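Local coordinates for protein tannase (Lactobacillus plantarum, PDB 4J0G) that hydrolyses the galloyl ester bonds of tannins, probably by the serine-esterase chemistry of the alpha/beta-hydrolase fold, at residues Ala203-His208 with Asp420-Phe425; Ser3-Phe8 with Tyr35-Val40; Ala24-Ala29 with Val50-Leu55; Asn156-Asn161 with Asp196-Val201. One frame throughout, in Å; residues are numbered along the deposited sequence.

Contacts 1 and 4 are buried and share strand 200-204: contact 4 pairs its start with parallel strand 158-161, while contact 1 joins the loop beyond its far end to the loop that carries the ligand-binding Asp422. They meet where Tyr204 packs on Asn161. Contacts 2 and 3 are only partly buried, about 6 Å apart at their nearest atoms, and both involve the chain around strand 23-33. Contact 3 lies in the antiparallel part of the same mixed sheet, whereas contact 2 ties two loops together. The chemistry follows the place: carboxylates and a mercury-bound cysteine sulfur in contact 1, one hydrogen bond from a side-chain amide in contact 2, and backbone ladders joined by an aromatic packing in contacts 3 and 4.

Contact 1 (Ala203-His208 with Asp420-Phe425); sequences AYCPIH and DRDTSF. With HG (mercury (II) ion), chain D.
Ile207 and Thr423 bring the two backbones to 6.8 Å between their CA atoms, where the loops following parallel strands 200-204 and 411-415 of the alpha/beta-hydrolase sheet meet. Here Ile207 CD1 lies 3.7 Å from Thr423 CG2, the two side chains running antiparallel to one another. The same methyl also comes against Asp422 OD2, at 3.4 Å. Asp422 is a binding residue for 3,4-dihydroxybenzoate; its CG, set between the backbone N and the carbonyl carbon (chi1 53°), turns OD1 back to a weak bond from Thr423 N (2.9 Å), while His416 NE2 holds that oxygen more firmly. An alanine in place of Asp422 would probably leave His416 NE2 without this acceptor and take one carboxylate from the ligand site. Cys205 SG takes a mercury ion at 2.6 Å, and Asp420 OD2 stands 3.3 Å from that sulfur. Farther along, one water donates to His208 O and also hydrogen-bonds Thr423 OG1, each at 3.0 Å.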
loop_
_atom_site.group_PDB
_atom_site.type_symbol
_atom_site.label_atom_id
_atom_site.label_comp_id
_atom_site.label_asym_id
_atom_site.label_seq_id
_atom_site.Cartn_x
_atom_site.Cartn_y
_atom_site.Cartn_z
ATOM N N ALA A 203 2.267 -2.547 -4.985
ATOM C CA ALA A 203 2.052 -1.493 -4.004
ATOM C C ALA A 203 2.609 -0.141 -4.437
ATOM O O ALA A 203 3.792 -0.010 -4.764
ATOM C CB ALA A 203 2.650 -1.906 -2.660
ATOM N N TYR A 204 1.736 0.861 -4.419
ATOM C CA TYR A 204 2.112 2.246 -4.670
ATOM C C TYR A 204 2.215 3.029 -3.374
ATOM O O TYR A 204 1.292 3.004 -2.557
ATOM C CB TYR A 204 1.120 2.904 -5.621
ATOM C CG TYR A 204 1.130 2.282 -6.997
ATOM C CD1 TYR A 204 2.007 2.735 -7.979
ATOM C CD2 TYR A 204 0.276 1.230 -7.313
ATOM C CE1 TYR A 204 2.028 2.161 -9.237
ATOM C CE2 TYR A 204 0.288 0.655 -8.564
ATOM C CZ TYR A 204 1.166 1.122 -9.521
ATOM O OH TYR A 204 1.177 0.549 -10.769
ATOM N N CYS A 205 3.329 3.731 -3.197
ATOM C CA CYS A 205 3.561 4.540 -2.005
ATOM C C CYS A 205 2.941 3.932 -0.750
ATOM O O CYS A 205 2.103 4.568 -0.110
ATOM C CB CYS A 205 2.962 5.930 -2.203
ATOM S SG CYS A 205 3.048 6.572 -3.877
ATOM N N PRO A 206 3.330 2.700 -0.394
ATOM C CA PRO A 206 2.674 2.103 0.776
ATOM C C PRO A 206 2.942 2.889 2.064
ATOM O O PRO A 206 4.102 3.038 2.450
ATOM C CB PRO A 206 3.308 0.705 0.854
ATOM C CG PRO A 206 4.613 0.842 0.120
ATOM C CD PRO A 206 4.345 1.811 -0.985
ATOM N N ILE A 207 1.894 3.360 2.738
ATOM C CA ILE A 207 2.101 4.070 3.989
ATOM C C ILE A 207 2.058 3.029 5.101
ATOM O O ILE A 207 0.996 2.715 5.639
ATOM C CB ILE A 207 1.025 5.152 4.206
ATOM C CG1 ILE A 207 1.032 6.160 3.049
ATOM C CG2 ILE A 207 1.199 5.829 5.561
ATOM C CD1 ILE A 207 2.353 6.907 2.858
ATOM N N HIS A 208 3.227 2.501 5.436
ATOM C CA HIS A 208 3.356 1.382 6.357
ATOM C C HIS A 208 4.525 1.659 7.287
ATOM O O HIS A 208 5.132 2.727 7.224
ATOM C CB HIS A 208 3.602 0.082 5.602
ATOM C CG HIS A 208 5.001 -0.054 5.088
ATOM N ND1 HIS A 208 5.486 0.694 4.037
ATOM C CD2 HIS A 208 6.020 -0.853 5.483
ATOM C CE1 HIS A 208 6.743 0.361 3.807
ATOM N NE2 HIS A 208 7.091 -0.575 4.670
ATOM N N ASP A 420 7.190 12.505 -4.282
ATOM C CA ASP A 420 6.185 12.167 -3.265
ATOM C C ASP A 420 6.628 12.407 -1.838
ATOM O O ASP A 420 7.565 11.788 -1.355
ATOM C CB ASP A 420 5.836 10.683 -3.340
ATOM C CG ASP A 420 4.974 10.340 -4.517
ATOM O OD1 ASP A 420 4.332 11.260 -5.057
ATOM O OD2 ASP A 420 4.916 9.146 -4.879
ATOM N N ARG A 421 5.945 13.342 -1.177
ATOM C CA ARG A 421 6.301 13.734 0.177
ATOM C C ARG A 421 5.331 13.189 1.235
ATOM O O ARG A 421 5.311 13.666 2.371
ATOM C CB ARG A 421 6.401 15.269 0.295
ATOM C CG ARG A 421 7.191 15.947 -0.833
ATOM C CD ARG A 421 6.356 16.912 -1.679
ATOM N NE ARG A 421 5.975 18.089 -0.899
ATOM C CZ ARG A 421 4.731 18.510 -0.703
ATOM N NH1 ARG A 421 3.711 17.869 -1.255
ATOM N NH2 ARG A 421 4.516 19.593 0.036
ATOM N N ASP A 422 4.499 12.216 0.871
ATOM C CA ASP A 422 3.555 11.678 1.841
ATOM C C ASP A 422 4.224 10.789 2.899
ATOM O O ASP A 422 3.729 10.660 4.019
ATOM C CB ASP A 422 2.554 10.807 1.084
ATOM C CG ASP A 422 3.243 9.758 0.215
ATOM O OD1 ASP A 422 4.401 9.993 -0.196
ATOM O OD2 ASP A 422 2.642 8.699 -0.051
ATOM N N THR A 423 5.371 10.211 2.554
ATOM C CA THR A 423 6.233 9.497 3.502
ATOM C C THR A 423 7.688 9.550 3.026
ATOM O O THR A 423 7.935 9.751 1.837
ATOM C CB THR A 423 5.760 8.044 3.765
ATOM O OG1 THR A 423 6.441 7.515 4.908
ATOM C CG2 THR A 423 6.030 7.152 2.568
ATOM N N SER A 424 8.649 9.346 3.923
ATOM C CA SER A 424 10.049 9.375 3.504
ATOM C C SER A 424 10.318 8.298 2.463
ATOM O O SER A 424 9.735 7.213 2.521
ATOM C CB SER A 424 10.971 9.155 4.708
ATOM O OG SER A 424 12.311 8.924 4.300
ATOM N N PHE A 425 11.237 8.579 1.542
ATOM C CA PHE A 425 11.663 7.579 0.575
ATOM C C PHE A 425 12.215 6.345 1.278
ATOM O O PHE A 425 12.124 5.230 0.758
ATOM C CB PHE A 425 12.735 8.169 -0.350
ATOM C CG PHE A 425 12.269 9.361 -1.149
ATOM C CD1 PHE A 425 11.218 9.243 -2.040
ATOM C CD2 PHE A 425 12.870 10.600 -0.995
ATOM C CE1 PHE A 425 10.785 10.329 -2.769
ATOM C CE2 PHE A 425 12.434 11.692 -1.723
ATOM C CZ PHE A 425 11.393 11.554 -2.610
HETATM HG HG HG D . 2.558 8.966 -3.109
HETATM O O HOH W 1 4.725 5.534 6.316
HETATM O O HOH W 2 2.583 11.705 -2.242
HETATM O O HOH W 3 1.166 7.723 -1.309
#

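Contact 2 (Ser3-Phe8 with Tyr35-Val40); sequences SNRLIF and YVQHPV
Gln37 runs over Leu6 toward Arg5, crossing the leucine at about a right angle and the arginine more obliquely. Its NE2 donates to Asn4 O at 2.9 Å in a nearly straight bond (169°); the oxygen lies in the amide plane of Gln37, whereas the donor is tilted from the carbonyl plane. Nearer the backbone of Gln37, its CG sits 3.9 Å from Leu6 CD1. The Arg5 guanidinium, turned 47° to the Gln37 amide, brings NH1 to 3.5 Å from NE2; NH1 finds its acceptor in Met2 O. The Asn4 side chain serves its own loop: with CG anti to the backbone N (chi1 -179°), OD1 accepts from Leu6 N at 3.0 Å, an Asx turn that shapes the N-terminal loop, while ND2 bonds Gln34 O. This loop precedes strand 14-20, and residues 35-40 link strands 23-33 and 46-51. Tyr35 and Val36 pack on Ala139 of helix 132-146, and Asn147, just past that helix, bonds Leu6 O and Phe8 N.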
loop_
_atom_site.group_PDB
_atom_site.type_symbol
_atom_site.label_atom_id
_atom_site.label_comp_id
_atom_site.label_asym_id
_atom_site.label_seq_id
_atom_site.Cartn_x
_atom_site.Cartn_y
_atom_site.Cartn_z
ATOM N N SER A 3 -26.854 -18.282 7.270
ATOM C CA SER A 3 -27.613 -18.660 6.078
ATOM C C SER A 3 -26.817 -18.428 4.790
ATOM O O SER A 3 -27.031 -19.114 3.784
ATOM C CB SER A 3 -28.981 -17.973 6.046
ATOM O OG SER A 3 -29.821 -18.482 7.075
ATOM N N ASN A 4 -25.934 -17.433 4.820
ATOM C CA ASN A 4 -25.048 -17.135 3.700
ATOM C C ASN A 4 -23.921 -18.156 3.593
ATOM O O ASN A 4 -23.018 -18.203 4.432
ATOM C CB ASN A 4 -24.448 -15.743 3.890
ATOM C CG ASN A 4 -23.528 -15.339 2.757
ATOM O OD1 ASN A 4 -23.396 -16.053 1.764
ATOM N ND2 ASN A 4 -22.882 -14.192 2.905
ATOM N N ARG A 5 -23.995 -18.990 2.560
ATOM C CA ARG A 5 -23.062 -20.095 2.413
ATOM C C ARG A 5 -21.744 -19.685 1.745
ATOM O O ARG A 5 -20.846 -20.519 1.584
ATOM C CB ARG A 5 -23.715 -21.217 1.599
ATOM C CG ARG A 5 -25.101 -21.615 2.100
ATOM C CD ARG A 5 -25.099 -21.924 3.585
ATOM N NE ARG A 5 -24.206 -23.017 3.944
ATOM C CZ ARG A 5 -23.570 -23.091 5.108
ATOM N NH1 ARG A 5 -23.722 -22.128 6.009
ATOM N NH2 ARG A 5 -22.768 -24.115 5.369
ATOM N N LEU A 6 -21.627 -18.413 1.355
ATOM C CA LEU A 6 -20.418 -17.915 0.679
ATOM C C LEU A 6 -20.051 -18.671 -0.597
ATOM O O LEU A 6 -18.874 -18.810 -0.926
ATOM C CB LEU A 6 -19.188 -17.735 1.591
ATOM C CG LEU A 6 -19.115 -16.822 2.826
ATOM C CD1 LEU A 6 -20.425 -16.147 3.179
ATOM C CD2 LEU A 6 -18.525 -17.549 4.024
ATOM N N ILE A 7 -21.062 -19.185 -1.291
ATOM C CA ILE A 7 -20.851 -19.894 -2.544
ATOM C C ILE A 7 -21.130 -18.955 -3.721
ATOM O O ILE A 7 -22.249 -18.468 -3.891
ATOM C CB ILE A 7 -21.741 -21.150 -2.621
ATOM C CG1 ILE A 7 -21.305 -22.162 -1.556
ATOM C CG2 ILE A 7 -21.705 -21.767 -4.014
ATOM C CD1 ILE A 7 -22.287 -23.299 -1.330
ATOM N N PHE A 8 -20.104 -18.721 -4.536
ATOM C CA PHE A 8 -20.252 -17.904 -5.734
ATOM C C PHE A 8 -20.948 -18.731 -6.796
ATOM O O PHE A 8 -20.698 -19.930 -6.926
ATOM C CB PHE A 8 -18.899 -17.412 -6.248
ATOM C CG PHE A 8 -18.995 -16.535 -7.467
ATOM C CD1 PHE A 8 -19.296 -15.188 -7.337
ATOM C CD2 PHE A 8 -18.790 -17.051 -8.740
ATOM C CE1 PHE A 8 -19.385 -14.368 -8.456
ATOM C CE2 PHE A 8 -18.876 -16.234 -9.861
ATOM C CZ PHE A 8 -19.176 -14.893 -9.716
ATOM N N TYR A 35 -19.281 -11.076 1.477
ATOM C CA TYR A 35 -18.190 -12.044 1.490
ATOM C C TYR A 35 -17.895 -12.638 2.866
ATOM O O TYR A 35 -17.013 -13.487 2.998
ATOM C CB TYR A 35 -16.924 -11.472 0.825
ATOM C CG TYR A 35 -16.328 -10.241 1.475
ATOM C CD1 TYR A 35 -15.467 -10.358 2.561
ATOM C CD2 TYR A 35 -16.630 -8.967 1.011
ATOM C CE1 TYR A 35 -14.911 -9.243 3.161
ATOM C CE2 TYR A 35 -16.082 -7.841 1.610
ATOM C CZ TYR A 35 -15.221 -7.989 2.688
ATOM O OH TYR A 35 -14.667 -6.885 3.290
ATOM N N VAL A 36 -18.628 -12.197 3.886
ATOM C CA VAL A 36 -18.574 -12.860 5.189
ATOM C C VAL A 36 -19.971 -13.137 5.745
ATOM O O VAL A 36 -20.948 -12.528 5.313
ATOM C CB VAL A 36 -17.743 -12.054 6.211
ATOM C CG1 VAL A 36 -16.308 -11.917 5.732
ATOM C CG2 VAL A 36 -18.364 -10.690 6.451
ATOM N N GLN A 37 -20.063 -14.043 6.716
ATOM C CA GLN A 37 -21.367 -14.416 7.263
ATOM C C GLN A 37 -21.897 -13.422 8.280
ATOM O O GLN A 37 -23.106 -13.265 8.422
ATOM C CB GLN A 37 -21.331 -15.809 7.894
ATOM C CG GLN A 37 -21.122 -16.934 6.909
ATOM C CD GLN A 37 -21.252 -18.295 7.557
ATOM O OE1 GLN A 37 -20.751 -18.521 8.654
ATOM N NE2 GLN A 37 -21.951 -19.205 6.889
ATOM N N HIS A 38 -21.000 -12.755 8.995
ATOM C CA HIS A 38 -21.443 -11.832 10.028
ATOM C C HIS A 38 -20.794 -10.468 9.833
ATOM O O HIS A 38 -19.985 -10.031 10.648
ATOM C CB HIS A 38 -21.157 -12.373 11.432
ATOM C CG HIS A 38 -21.622 -13.781 11.653
ATOM N ND1 HIS A 38 -22.956 -14.120 11.733
ATOM C CD2 HIS A 38 -20.931 -14.929 11.856
ATOM C CE1 HIS A 38 -23.066 -15.419 11.948
ATOM N NE2 HIS A 38 -21.852 -15.933 12.030
ATOM N N PRO A 39 -21.131 -9.801 8.724
ATOM C CA PRO A 39 -20.593 -8.459 8.496
ATOM C C PRO A 39 -21.119 -7.500 9.557
ATOM O O PRO A 39 -22.240 -7.676 10.038
ATOM C CB PRO A 39 -21.157 -8.093 7.122
ATOM C CG PRO A 39 -22.381 -8.921 6.990
ATOM C CD PRO A 39 -22.092 -10.204 7.687
ATOM N N VAL A 40 -20.323 -6.503 9.922
ATOM C CA VAL A 40 -20.765 -5.490 10.871
ATOM C C VAL A 40 -21.052 -4.140 10.212
ATOM O O VAL A 40 -21.511 -3.204 10.867
ATOM C CB VAL A 40 -19.727 -5.306 11.987
ATOM C CG1 VAL A 40 -19.571 -6.602 12.767
ATOM C CG2 VAL A 40 -18.394 -4.871 11.396
#

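Contact 3 (Ala24-Ala29 with Val50-Leu55); sequences AIQYYA and VPAAYL
Tyr28 lays one face of its ring against Leu55, whose CG sits 3.9 Å from the ring centroid and only 14° off the normal, a CH-pi contact. Ala52 meets the same ring at its edge, CA lying in the ring plane 3.8 Å from Tyr28 CD2. With CG beside the backbone N and anti to the carbonyl carbon (chi1 -78°), the Tyr28 ring lies against both Ala52 and Leu55. The backbone here is an antiparallel ladder of the N-terminal part of the mixed alpha/beta-hydrolase sheet, strand 23-33 against 46-51. Tyr28 and Val50 form a hydrogen-bonded pair: Tyr28 N gives to Val50 O at 2.7 Å and Val50 N returns to Tyr28 O at 2.9 Å. Beyond Pro51 the chain curls away, yet Ala52 N still reaches Gln26 O at 3.1 Å, and Ala52 CB comes to 3.6 Å from Gln26 CB. Tyr27 diverges from Pro51, but both pack on Leu103 of helix 96-105, and the Tyr27 hydroxyl bonds Gln88.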
loop_
_atom_site.group_PDB
_atom_site.type_symbol
_atom_site.label_atom_id
_atom_site.label_comp_id
_atom_site.label_asym_id
_atom_site.label_seq_id
_atom_site.Cartn_x
_atom_site.Cartn_y
_atom_site.Cartn_z
ATOM N N ALA A 24 -14.217 -0.732 -27.296
ATOM C CA ALA A 24 -15.321 -1.228 -26.456
ATOM C C ALA A 24 -14.901 -2.498 -25.670
ATOM O O ALA A 24 -14.647 -3.529 -26.301
ATOM C CB ALA A 24 -16.563 -1.465 -27.272
ATOM N N ILE A 25 -14.836 -2.463 -24.343
ATOM C CA ILE A 25 -14.492 -3.666 -23.556
ATOM C C ILE A 25 -15.680 -4.462 -22.999
ATOM O O ILE A 25 -16.464 -3.921 -22.205
ATOM C CB ILE A 25 -13.458 -3.389 -22.451
ATOM C CG1 ILE A 25 -12.183 -2.801 -23.059
ATOM C CG2 ILE A 25 -13.158 -4.664 -21.674
ATOM C CD1 ILE A 25 -11.275 -2.209 -22.021
ATOM N N GLN A 26 -15.799 -5.745 -23.365
ATOM C CA GLN A 26 -16.949 -6.539 -22.957
ATOM C C GLN A 26 -16.568 -7.359 -21.720
ATOM O O GLN A 26 -15.535 -8.013 -21.721
ATOM C CB GLN A 26 -17.272 -7.548 -24.073
ATOM C CG GLN A 26 -17.134 -7.002 -25.514
ATOM C CD GLN A 26 -18.024 -7.756 -26.482
ATOM O OE1 GLN A 26 -18.388 -8.911 -26.263
ATOM N NE2 GLN A 26 -18.509 -7.042 -27.506
ATOM N N TYR A 27 -17.420 -7.359 -20.690
ATOM C CA TYR A 27 -17.134 -8.066 -19.432
ATOM C C TYR A 27 -18.429 -8.479 -18.729
ATOM O O TYR A 27 -19.510 -8.043 -19.119
ATOM C CB TYR A 27 -16.287 -7.217 -18.478
ATOM C CG TYR A 27 -16.996 -5.985 -17.978
ATOM C CD1 TYR A 27 -17.658 -5.990 -16.762
ATOM C CD2 TYR A 27 -17.034 -4.824 -18.742
ATOM C CE1 TYR A 27 -18.318 -4.870 -16.302
ATOM C CE2 TYR A 27 -17.693 -3.697 -18.291
ATOM C CZ TYR A 27 -18.332 -3.727 -17.070
ATOM O OH TYR A 27 -18.993 -2.612 -16.614
ATOM N N TYR A 28 -18.322 -9.304 -17.688
ATOM C CA TYR A 28 -19.494 -9.657 -16.890
ATOM C C TYR A 28 -19.325 -9.179 -15.450
ATOM O O TYR A 28 -18.207 -9.114 -14.932
ATOM C CB TYR A 28 -19.713 -11.164 -16.913
ATOM C CG TYR A 28 -20.346 -11.644 -18.192
ATOM C CD1 TYR A 28 -21.706 -11.922 -18.252
ATOM C CD2 TYR A 28 -19.597 -11.776 -19.352
ATOM C CE1 TYR A 28 -22.294 -12.352 -19.419
ATOM C CE2 TYR A 28 -20.174 -12.202 -20.524
ATOM C CZ TYR A 28 -21.522 -12.487 -20.556
ATOM O OH TYR A 28 -22.101 -12.913 -21.729
ATOM N N ALA A 29 -20.436 -8.832 -14.805
ATOM C CA ALA A 29 -20.373 -8.257 -13.465
ATOM C C ALA A 29 -21.315 -8.956 -12.486
ATOM O O ALA A 29 -22.450 -9.288 -12.827
ATOM C CB ALA A 29 -20.667 -6.766 -13.515
ATOM N N VAL A 50 -15.434 -10.030 -14.891
ATOM C CA VAL A 50 -14.788 -11.090 -15.664
ATOM C C VAL A 50 -14.790 -10.759 -17.150
ATOM O O VAL A 50 -15.832 -10.414 -17.705
ATOM C CB VAL A 50 -15.529 -12.431 -15.492
ATOM C CG1 VAL A 50 -14.868 -13.518 -16.342
ATOM C CG2 VAL A 50 -15.587 -12.833 -14.021
ATOM N N PRO A 51 -13.618 -10.848 -17.799
ATOM C CA PRO A 51 -13.585 -10.647 -19.250
ATOM C C PRO A 51 -14.609 -11.534 -19.955
ATOM O O PRO A 51 -14.687 -12.723 -19.657
ATOM C CB PRO A 51 -12.168 -11.079 -19.619
ATOM C CG PRO A 51 -11.362 -10.730 -18.409
ATOM C CD PRO A 51 -12.269 -11.046 -17.240
ATOM N N ALA A 52 -15.358 -10.964 -20.892
ATOM C CA ALA A 52 -16.481 -11.658 -21.513
ATOM C C ALA A 52 -16.069 -12.973 -22.164
ATOM O O ALA A 52 -16.815 -13.946 -22.143
ATOM C CB ALA A 52 -17.162 -10.766 -22.523
ATOM N N ALA A 53 -14.862 -13.004 -22.721
ATOM C CA ALA A 53 -14.380 -14.192 -23.412
ATOM C C ALA A 53 -14.476 -15.427 -22.518
ATOM O O ALA A 53 -14.690 -16.540 -23.007
ATOM C CB ALA A 53 -12.947 -13.985 -23.898
ATOM N N TYR A 54 -14.307 -15.234 -21.211
ATOM C CA TYR A 54 -14.216 -16.361 -20.287
ATOM C C TYR A 54 -15.553 -17.030 -20.023
ATOM O O TYR A 54 -15.602 -18.139 -19.486
ATOM C CB TYR A 54 -13.565 -15.971 -18.956
ATOM C CG TYR A 54 -12.165 -15.414 -19.055
ATOM C CD1 TYR A 54 -11.390 -15.617 -20.191
ATOM C CD2 TYR A 54 -11.599 -14.729 -17.988
ATOM C CE1 TYR A 54 -10.103 -15.125 -20.271
ATOM C CE2 TYR A 54 -10.317 -14.236 -18.057
ATOM C CZ TYR A 54 -9.570 -14.437 -19.200
ATOM O OH TYR A 54 -8.289 -13.942 -19.274
ATOM N N LEU A 55 -16.634 -16.369 -20.412
ATOM C CA LEU A 55 -17.953 -16.976 -20.316
ATOM C C LEU A 55 -18.269 -17.715 -21.608
ATOM O O LEU A 55 -19.309 -18.354 -21.733
ATOM C CB LEU A 55 -19.030 -15.921 -20.047
ATOM C CG LEU A 55 -19.323 -15.503 -18.600
ATOM C CD1 LEU A 55 -20.014 -16.623 -17.842
ATOM C CD2 LEU A 55 -18.058 -15.068 -17.878
#

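Contact 4 (Asn156-Asn161 with Asp196-Val201); sequences NRIITN and DDIFAV
Arg157 stacks on Phe199. A bend at chi2 (-65°) lays Arg157 CD over the middle of the ring, 3.4 Å from its centroid, and the guanidinium continues nearly flat on the ring (planes 18° apart) as an off-centre cation-pi contact, CZ 4.3 Å from the centroid. NH1 donates to Asn156 O at 2.7 Å, from above that carbonyl plane, which with the stack limits the group's rotation. A serine in place of Arg157 would probably uncover this face of Phe199 and leave Asn156 O without that donor.

The backbone bonds belong to the central parallel pairing of the alpha/beta-hydrolase sheet, strand 158-161 beside 200-204; the first leads into a probable nucleophile elbow around Ser164. Ile158 O accepts twice, from Ala200 N at 3.2 Å and from Phe199 N, just before the strand, at 3.0 Å, while Thr160 N to Ala200 O is weak.

Apolar packing falls on two faces. On one, Ile159 CG1 lies 3.8 Å from Ala200 CB, under helix 458-469. On the other, beside helix 132-146, Ile158 CG2 meets Ile198 CG2 at 3.6 Å, and the Ile198 side chain crosses that of Thr160 at about a right angle, Ile198 CD1 3.3 Å from Thr160 OG1, which bonds Ser170 OG.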
loop_
_atom_site.group_PDB
_atom_site.type_symbol
_atom_site.label_atom_id
_atom_site.label_comp_id
_atom_site.label_asym_id
_atom_site.label_seq_id
_atom_site.Cartn_x
_atom_site.Cartn_y
_atom_site.Cartn_z
ATOM N N ASN A 156 -4.906 -19.139 -7.217
ATOM C CA ASN A 156 -3.500 -19.185 -6.826
ATOM C C ASN A 156 -2.717 -18.096 -7.535
ATOM O O ASN A 156 -1.497 -18.014 -7.417
ATOM C CB ASN A 156 -2.867 -20.537 -7.185
ATOM C CG ASN A 156 -3.552 -21.709 -6.507
ATOM O OD1 ASN A 156 -3.697 -21.736 -5.285
ATOM N ND2 ASN A 156 -3.969 -22.691 -7.299
ATOM N N ARG A 157 -3.431 -17.247 -8.276
ATOM C CA ARG A 157 -2.821 -16.126 -8.986
ATOM C C ARG A 157 -3.385 -14.770 -8.576
ATOM O O ARG A 157 -3.576 -13.880 -9.406
ATOM C CB ARG A 157 -2.846 -16.341 -10.495
ATOM C CG ARG A 157 -1.999 -17.534 -10.913
ATOM C CD ARG A 157 -0.525 -17.326 -10.642
ATOM N NE ARG A 157 0.272 -18.482 -11.046
ATOM C CZ ARG A 157 0.660 -19.455 -10.215
ATOM N NH1 ARG A 157 0.311 -19.415 -8.941
ATOM N NH2 ARG A 157 1.385 -20.472 -10.673
ATOM N N ILE A 158 -3.673 -14.618 -7.282
ATOM C CA ILE A 158 -4.185 -13.358 -6.776
ATOM C C ILE A 158 -3.063 -12.346 -6.565
ATOM O O ILE A 158 -2.036 -12.622 -5.944
ATOM C CB ILE A 158 -4.920 -13.576 -5.446
ATOM C CG1 ILE A 158 -6.191 -14.403 -5.669
ATOM C CG2 ILE A 158 -5.218 -12.243 -4.771
ATOM C CD1 ILE A 158 -6.863 -14.841 -4.386
ATOM N N ILE A 159 -3.282 -11.168 -7.140
ATOM C CA ILE A 159 -2.373 -10.040 -7.062
ATOM C C ILE A 159 -3.130 -8.838 -6.526
ATOM O O ILE A 159 -4.081 -8.365 -7.158
ATOM C CB ILE A 159 -1.816 -9.692 -8.457
ATOM C CG1 ILE A 159 -1.150 -10.917 -9.091
ATOM C CG2 ILE A 159 -0.840 -8.531 -8.367
ATOM C CD1 ILE A 159 -1.597 -11.187 -10.508
ATOM N N THR A 160 -2.748 -8.372 -5.339
ATOM C CA THR A 160 -3.382 -7.202 -4.737
ATOM C C THR A 160 -2.782 -5.918 -5.293
ATOM O O THR A 160 -1.636 -5.909 -5.738
ATOM C CB THR A 160 -3.303 -7.222 -3.196
ATOM O OG1 THR A 160 -1.963 -7.517 -2.782
ATOM C CG2 THR A 160 -4.254 -8.269 -2.636
ATOM N N ASN A 161 -3.552 -4.837 -5.264
ATOM C CA ASN A 161 -3.061 -3.533 -5.702
ATOM C C ASN A 161 -3.666 -2.420 -4.866
ATOM O O ASN A 161 -4.831 -2.491 -4.477
ATOM C CB ASN A 161 -3.412 -3.317 -7.181
ATOM C CG ASN A 161 -2.803 -2.047 -7.751
ATOM O OD1 ASN A 161 -1.623 -1.768 -7.551
ATOM N ND2 ASN A 161 -3.611 -1.268 -8.457
ATOM N N ASP A 196 -5.529 -17.341 3.089
ATOM C CA ASP A 196 -5.459 -15.984 2.571
ATOM C C ASP A 196 -4.091 -15.548 2.033
ATOM O O ASP A 196 -3.873 -14.363 1.789
ATOM C CB ASP A 196 -6.007 -14.993 3.602
ATOM C CG ASP A 196 -5.272 -15.060 4.924
ATOM O OD1 ASP A 196 -4.028 -14.980 4.933
ATOM O OD2 ASP A 196 -5.947 -15.197 5.965
ATOM N N ASP A 197 -3.177 -16.492 1.832
ATOM C CA ASP A 197 -1.912 -16.149 1.189
ATOM C C ASP A 197 -2.118 -15.883 -0.290
ATOM O O ASP A 197 -2.947 -16.526 -0.931
ATOM C CB ASP A 197 -0.899 -17.282 1.346
ATOM C CG ASP A 197 -1.380 -18.583 0.731
ATOM O OD1 ASP A 197 -2.299 -19.214 1.301
ATOM O OD2 ASP A 197 -0.842 -18.970 -0.328
ATOM N N ILE A 198 -1.344 -14.948 -0.834
ATOM C CA ILE A 198 -1.505 -14.565 -2.231
ATOM C C ILE A 198 -0.241 -14.761 -3.069
ATOM O O ILE A 198 0.827 -15.083 -2.552
ATOM C CB ILE A 198 -1.980 -13.108 -2.363
ATOM C CG1 ILE A 198 -0.957 -12.151 -1.747
ATOM C CG2 ILE A 198 -3.353 -12.940 -1.728
ATOM C CD1 ILE A 198 -1.277 -10.687 -1.970
ATOM N N PHE A 199 -0.396 -14.552 -4.373
ATOM C CA PHE A 199 0.636 -14.805 -5.375
ATOM C C PHE A 199 1.655 -13.682 -5.590
ATOM O O PHE A 199 2.857 -13.934 -5.701
ATOM C CB PHE A 199 -0.044 -15.146 -6.699
ATOM C CG PHE A 199 0.905 -15.323 -7.845
ATOM C CD1 PHE A 199 1.801 -16.378 -7.886
ATOM C CD2 PHE A 199 0.875 -14.428 -8.900
ATOM C CE1 PHE A 199 2.663 -16.523 -8.956
ATOM C CE2 PHE A 199 1.725 -14.566 -9.972
ATOM C CZ PHE A 199 2.623 -15.613 -10.005
ATOM N N ALA A 200 1.176 -12.445 -5.656
ATOM C CA ALA A 200 2.045 -11.319 -5.957
ATOM C C ALA A 200 1.502 -10.035 -5.354
ATOM O O ALA A 200 0.298 -9.903 -5.125
ATOM C CB ALA A 200 2.227 -11.167 -7.456
ATOM N N VAL A 201 2.395 -9.082 -5.122
ATOM C CA VAL A 201 2.019 -7.806 -4.538
ATOM C C VAL A 201 2.360 -6.646 -5.452
ATOM O O VAL A 201 3.489 -6.525 -5.933
ATOM C CB VAL A 201 2.699 -7.576 -3.173
ATOM C CG1 VAL A 201 2.493 -6.135 -2.712
ATOM C CG2 VAL A 201 2.164 -8.563 -2.144
#